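Local coordinates for cell division control protein 13 (Saccharomyces cerevisiae, PDB 4HCE), which helps maintain telomeres, its OB2 domain forming a dimer that is required for productive binding of the partner protein Stn1, at residues 65-78 and 119-131. Numbering follows the deposited sequence.
Sequences IEIVIPTRERICEL and GMAVWSLKNISTD
I65 lays its CD1 over one face of the W123 indole, 4.1 Å from CD1 of the ring, at the start of strand 65-69, which further along pairs in parallel with strand 120-129 and illustrates how an OB fold brings its third and fifth strands together. At E66 the link is still mediated by solvent: one water donates to both the backbone O and OE1 of this residue and accepts from W123 N. I67 slips its CG2 against the backbone of L125, 3.6 Å from the amide N. The parallel pairing comes at V68, whose N donates to W123 O (2.8 Å, 166° at the hydrogen) and whose O receives L125 N less straight, at 3.2 Å. V68 CG1 stands anti to the carbonyl carbon (chi1 -46°), which puts CG2 between N and that carbon, where it meets V122 CG2 at 3.6 Å. I69 then lies alongside L125, their side chains pointing the same way. Beyond T71, whose OG1 caps the following helix by accepting from R74 N, R74 returns to the strand. Its chain, bent at chi2 (61°), brings NH2 to L125 O at 2.8 Å, above the carbonyl plane, with a weak second bond to K126 O; a water links NE to L125 O, and NH1 forms a salt bridge with E77, so the guanidinium is gripped along its edge while L78 CD2 lies over one face, offset toward the rim. The same CD2 packs against CG2 of I128. Strand 65-69 is flanked by strand 42-47, on whose L42 I75 of helix 72-78 packs, and strand 120-129 by 101-110, W123 making a cation-pi contact with R107, while A121 bonds through its backbone to the second subunit.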
loop_
_atom_site.group_PDB
_atom_site.type_symbol
_atom_site.label_atom_id
_atom_site.label_comp_id
_atom_site.label_asym_id
_atom_site.label_seq_id
_atom_site.Cartn_x
_atom_site.Cartn_y
_atom_site.Cartn_z
ATOM N N ILE B 65 -7.710 4.252 -7.382
ATOM C CA ILE B 65 -6.649 3.279 -7.481
ATOM C C ILE B 65 -5.356 3.829 -6.910
ATOM O O ILE B 65 -5.092 5.054 -6.959
ATOM C CB ILE B 65 -6.458 2.712 -8.907
ATOM C CG1 ILE B 65 -6.207 3.825 -9.908
ATOM C CG2 ILE B 65 -7.642 1.821 -9.315
ATOM C CD1 ILE B 65 -5.202 3.392 -10.956
ATOM N N GLU B 66 -4.582 2.903 -6.352
ATOM C CA GLU B 66 -3.211 3.119 -5.933
ATOM C C GLU B 66 -2.271 3.030 -7.160
ATOM O O GLU B 66 -2.337 2.104 -7.947
ATOM C CB GLU B 66 -2.842 2.076 -4.865
ATOM C CG GLU B 66 -1.347 1.968 -4.615
ATOM C CD GLU B 66 -0.951 0.640 -3.960
ATOM O OE1 GLU B 66 -0.459 -0.312 -4.665
ATOM O OE2 GLU B 66 -1.154 0.557 -2.735
ATOM N N ILE B 67 -1.387 4.000 -7.310
ATOM C CA ILE B 67 -0.409 3.991 -8.396
ATOM C C ILE B 67 0.980 4.087 -7.766
ATOM O O ILE B 67 1.279 5.046 -7.042
ATOM C CB ILE B 67 -0.606 5.183 -9.345
ATOM C CG1 ILE B 67 -2.049 5.245 -9.883
ATOM C CG2 ILE B 67 0.401 5.125 -10.489
ATOM C CD1 ILE B 67 -2.385 6.568 -10.568
ATOM N N VAL B 68 1.818 3.089 -8.033
ATOM C CA VAL B 68 3.159 3.080 -7.510
ATOM C C VAL B 68 4.105 3.705 -8.514
ATOM O O VAL B 68 3.975 3.477 -9.738
ATOM C CB VAL B 68 3.645 1.664 -7.045
ATOM C CG1 VAL B 68 2.590 0.965 -6.200
ATOM C CG2 VAL B 68 3.983 0.773 -8.218
ATOM N N ILE B 69 4.998 4.549 -7.986
ATOM C CA ILE B 69 6.217 5.005 -8.671
ATOM C C ILE B 69 7.307 4.127 -8.058
ATOM O O ILE B 69 7.755 4.382 -6.942
ATOM C CB ILE B 69 6.559 6.488 -8.380
ATOM C CG1 ILE B 69 5.297 7.343 -8.212
ATOM C CG2 ILE B 69 7.497 7.054 -9.446
ATOM C CD1 ILE B 69 4.547 7.678 -9.486
ATOM N N PRO B 70 7.710 3.067 -8.768
ATOM C CA PRO B 70 8.494 1.949 -8.189
ATOM C C PRO B 70 9.969 2.176 -7.767
ATOM O O PRO B 70 10.456 1.470 -6.871
ATOM C CB PRO B 70 8.407 0.840 -9.250
ATOM C CG PRO B 70 7.829 1.460 -10.479
ATOM C CD PRO B 70 7.353 2.858 -10.188
ATOM N N THR B 71 10.688 3.108 -8.386
ATOM C CA THR B 71 12.103 3.317 -8.017
ATOM C C THR B 71 12.369 4.807 -7.751
ATOM O O THR B 71 11.634 5.676 -8.243
ATOM C CB THR B 71 13.052 2.851 -9.154
ATOM O OG1 THR B 71 12.729 3.584 -10.337
ATOM C CG2 THR B 71 12.905 1.358 -9.452
ATOM N N ARG B 72 13.415 5.099 -6.979
ATOM C CA ARG B 72 13.894 6.489 -6.799
ATOM C C ARG B 72 14.248 7.206 -8.111
ATOM O O ARG B 72 14.004 8.400 -8.266
ATOM C CB ARG B 72 15.087 6.522 -5.857
ATOM C CG ARG B 72 14.707 6.237 -4.410
ATOM C CD ARG B 72 15.949 6.106 -3.561
ATOM N NE ARG B 72 16.692 4.907 -3.943
ATOM C CZ ARG B 72 17.825 4.523 -3.373
ATOM N NH1 ARG B 72 18.356 5.247 -2.401
ATOM N NH2 ARG B 72 18.427 3.416 -3.774
ATOM N N GLU B 73 14.800 6.452 -9.053
ATOM C CA GLU B 73 15.195 6.968 -10.345
ATOM C C GLU B 73 13.970 7.462 -11.123
ATOM O O GLU B 73 13.996 8.528 -11.740
ATOM C CB GLU B 73 15.942 5.883 -11.135
ATOM C CG GLU B 73 16.256 6.274 -12.568
ATOM C CD GLU B 73 16.853 5.140 -13.387
ATOM O OE1 GLU B 73 17.515 5.448 -14.391
ATOM O OE2 GLU B 73 16.667 3.942 -13.047
ATOM N N ARG B 74 12.907 6.668 -11.090
ATOM C CA ARG B 74 11.661 7.052 -11.722
ATOM C C ARG B 74 11.005 8.254 -11.023
ATOM O O ARG B 74 10.453 9.127 -11.675
ATOM C CB ARG B 74 10.715 5.846 -11.805
ATOM C CG ARG B 74 9.356 6.152 -12.399
ATOM C CD ARG B 74 9.480 6.650 -13.833
ATOM N NE ARG B 74 8.172 6.613 -14.474
ATOM C CZ ARG B 74 7.873 7.197 -15.623
ATOM N NH1 ARG B 74 8.795 7.900 -16.269
ATOM N NH2 ARG B 74 6.646 7.092 -16.108
ATOM N N ILE B 75 11.089 8.304 -9.695
ATOM C CA ILE B 75 10.608 9.460 -8.934
ATOM C C ILE B 75 11.329 10.734 -9.381
ATOM O O ILE B 75 10.696 11.769 -9.588
ATOM C CB ILE B 75 10.796 9.242 -7.417
ATOM C CG1 ILE B 75 9.851 8.135 -6.913
ATOM C CG2 ILE B 75 10.613 10.537 -6.612
ATOM C CD1 ILE B 75 10.103 7.736 -5.467
ATOM N N CYS B 76 12.648 10.641 -9.527
ATOM C CA CYS B 76 13.477 11.773 -9.938
ATOM C C CYS B 76 13.159 12.254 -11.344
ATOM O O CYS B 76 13.012 13.454 -11.577
ATOM C CB CYS B 76 14.968 11.435 -9.800
ATOM S SG CYS B 76 15.443 11.428 -8.062
ATOM N N GLU B 77 13.041 11.305 -12.263
ATOM C CA GLU B 77 12.726 11.599 -13.659
ATOM C C GLU B 77 11.465 12.452 -13.776
ATOM O O GLU B 77 11.430 13.417 -14.557
ATOM C CB GLU B 77 12.542 10.290 -14.434
ATOM C CG GLU B 77 12.133 10.456 -15.889
ATOM C CD GLU B 77 12.086 9.124 -16.633
ATOM O OE1 GLU B 77 11.450 8.159 -16.152
ATOM O OE2 GLU B 77 12.693 9.028 -17.711
ATOM N N LEU B 78 10.448 12.083 -12.993
ATOM C CA LEU B 78 9.140 12.715 -13.045
ATOM C C LEU B 78 9.146 14.051 -12.313
ATOM O O LEU B 78 8.631 15.056 -12.825
ATOM C CB LEU B 78 8.059 11.773 -12.443
ATOM C CG LEU B 78 7.722 10.503 -13.230
ATOM C CD1 LEU B 78 6.879 9.539 -12.405
ATOM C CD2 LEU B 78 7.015 10.840 -14.546
ATOM N N GLY B 119 6.383 -11.227 -5.401
ATOM C CA GLY B 119 5.934 -10.248 -6.386
ATOM C C GLY B 119 4.437 -10.011 -6.275
ATOM O O GLY B 119 3.674 -10.924 -5.960
ATOM N N MET B 120 4.007 -8.777 -6.493
ATOM C CA MET B 120 2.570 -8.509 -6.547
ATOM C C MET B 120 2.202 -7.715 -7.779
ATOM O O MET B 120 3.066 -7.121 -8.408
ATOM C CB MET B 120 2.043 -7.863 -5.255
ATOM C CG MET B 120 2.873 -6.737 -4.688
ATOM S SD MET B 120 2.504 -6.562 -2.927
ATOM C CE MET B 120 3.748 -5.361 -2.474
ATOM N N ALA B 121 0.929 -7.742 -8.154
ATOM C CA ALA B 121 0.478 -6.948 -9.307
ATOM C C ALA B 121 0.098 -5.581 -8.781
ATOM O O ALA B 121 -0.657 -5.477 -7.841
ATOM C CB ALA B 121 -0.704 -7.593 -10.013
ATOM N N VAL B 122 0.654 -4.539 -9.378
ATOM C CA VAL B 122 0.340 -3.177 -8.983
ATOM C C VAL B 122 0.198 -2.360 -10.258
ATOM O O VAL B 122 0.630 -2.800 -11.336
ATOM C CB VAL B 122 1.445 -2.567 -8.088
ATOM C CG1 VAL B 122 1.580 -3.335 -6.762
ATOM C CG2 VAL B 122 2.781 -2.544 -8.820
ATOM N N TRP B 123 -0.425 -1.187 -10.123
ATOM C CA TRP B 123 -0.418 -0.181 -11.157
ATOM C C TRP B 123 0.808 0.687 -11.029
ATOM O O TRP B 123 1.087 1.238 -9.959
ATOM C CB TRP B 123 -1.677 0.684 -11.041
ATOM C CG TRP B 123 -2.920 -0.051 -11.460
ATOM C CD1 TRP B 123 -3.974 -0.477 -10.657
ATOM C CD2 TRP B 123 -3.268 -0.494 -12.819
ATOM N NE1 TRP B 123 -4.930 -1.127 -11.406
ATOM C CE2 TRP B 123 -4.580 -1.151 -12.713
ATOM C CE3 TRP B 123 -2.660 -0.401 -14.055
ATOM C CZ2 TRP B 123 -5.219 -1.696 -13.819
ATOM C CZ3 TRP B 123 -3.316 -0.940 -15.163
ATOM C CH2 TRP B 123 -4.554 -1.590 -15.044
ATOM N N SER B 124 1.564 0.839 -12.104
ATOM C CA SER B 124 2.644 1.808 -12.068
ATOM C C SER B 124 2.418 2.962 -13.027
ATOM O O SER B 124 1.739 2.800 -14.026
ATOM C CB SER B 124 3.976 1.151 -12.379
ATOM O OG SER B 124 3.947 0.738 -13.718
ATOM N N LEU B 125 3.020 4.108 -12.729
ATOM C CA LEU B 125 2.815 5.294 -13.529
ATOM C C LEU B 125 3.568 5.240 -14.840
ATOM O O LEU B 125 4.783 5.343 -14.863
ATOM C CB LEU B 125 3.246 6.547 -12.755
ATOM C CG LEU B 125 2.899 7.886 -13.398
ATOM C CD1 LEU B 125 1.682 7.753 -14.316
ATOM C CD2 LEU B 125 2.617 8.890 -12.300
ATOM N N LYS B 126 2.837 5.065 -15.936
ATOM C CA LYS B 126 3.442 5.080 -17.259
ATOM C C LYS B 126 3.627 6.518 -17.761
ATOM O O LYS B 126 4.710 6.908 -18.173
ATOM C CB LYS B 126 2.618 4.293 -18.261
ATOM C CG LYS B 126 3.367 3.981 -19.536
ATOM C CD LYS B 126 2.560 3.032 -20.407
ATOM C CE LYS B 126 3.468 2.371 -21.434
ATOM N NZ LYS B 126 3.457 3.139 -22.701
ATOM N N ASN B 127 2.543 7.280 -17.766
ATOM C CA ASN B 127 2.564 8.665 -18.201
ATOM C C ASN B 127 1.680 9.497 -17.318
ATOM O O ASN B 127 0.729 8.990 -16.730
ATOM C CB ASN B 127 2.081 8.790 -19.638
ATOM C CG ASN B 127 3.113 8.315 -20.619
ATOM O OD1 ASN B 127 4.264 8.777 -20.606
ATOM N ND2 ASN B 127 2.722 7.373 -21.470
ATOM N N ILE B 128 1.999 10.781 -17.252
ATOM C CA ILE B 128 1.208 11.743 -16.495
ATOM C C ILE B 128 1.242 13.096 -17.173
ATOM O O ILE B 128 2.304 13.617 -17.548
ATOM C CB ILE B 128 1.655 11.895 -15.014
ATOM C CG1 ILE B 128 0.761 12.921 -14.266
ATOM C CG2 ILE B 128 3.127 12.288 -14.923
ATOM C CD1 ILE B 128 0.673 12.694 -12.767
ATOM N N SER B 129 0.049 13.651 -17.315
ATOM C CA SER B 129 -0.102 14.982 -17.790
ATOM C C SER B 129 -0.886 15.784 -16.769
ATOM O O SER B 129 -1.984 15.392 -16.329
ATOM C CB SER B 129 -0.807 15.000 -19.128
ATOM O OG SER B 129 -1.046 16.343 -19.454
ATOM N N THR B 130 -0.275 16.907 -16.406
ATOM C CA THR B 130 -0.807 17.917 -15.497
ATOM C C THR B 130 -1.760 18.849 -16.262
ATOM O O THR B 130 -2.187 19.887 -15.759
ATOM C CB THR B 130 0.377 18.660 -14.816
ATOM O OG1 THR B 130 0.631 18.063 -13.538
ATOM C CG2 THR B 130 0.128 20.158 -14.656
ATOM N N ASP B 131 -2.079 18.433 -17.487
ATOM C CA ASP B 131 -3.173 18.959 -18.298
ATOM C C ASP B 131 -4.069 17.769 -18.663
ATOM O O ASP B 131 -3.892 16.681 -18.122
ATOM C CB ASP B 131 -2.609 19.565 -19.576
ATOM C CG ASP B 131 -1.814 20.815 -19.324
ATOM O OD1 ASP B 131 -2.071 21.496 -18.311
ATOM O OD2 ASP B 131 -0.931 21.122 -20.151
HETATM O O HOH W 1 -1.567 -0.692 -7.611
HETATM O O HOH W 2 6.299 4.715 -12.900
HETATM O O HOH W 3 6.761 9.293 -18.226
#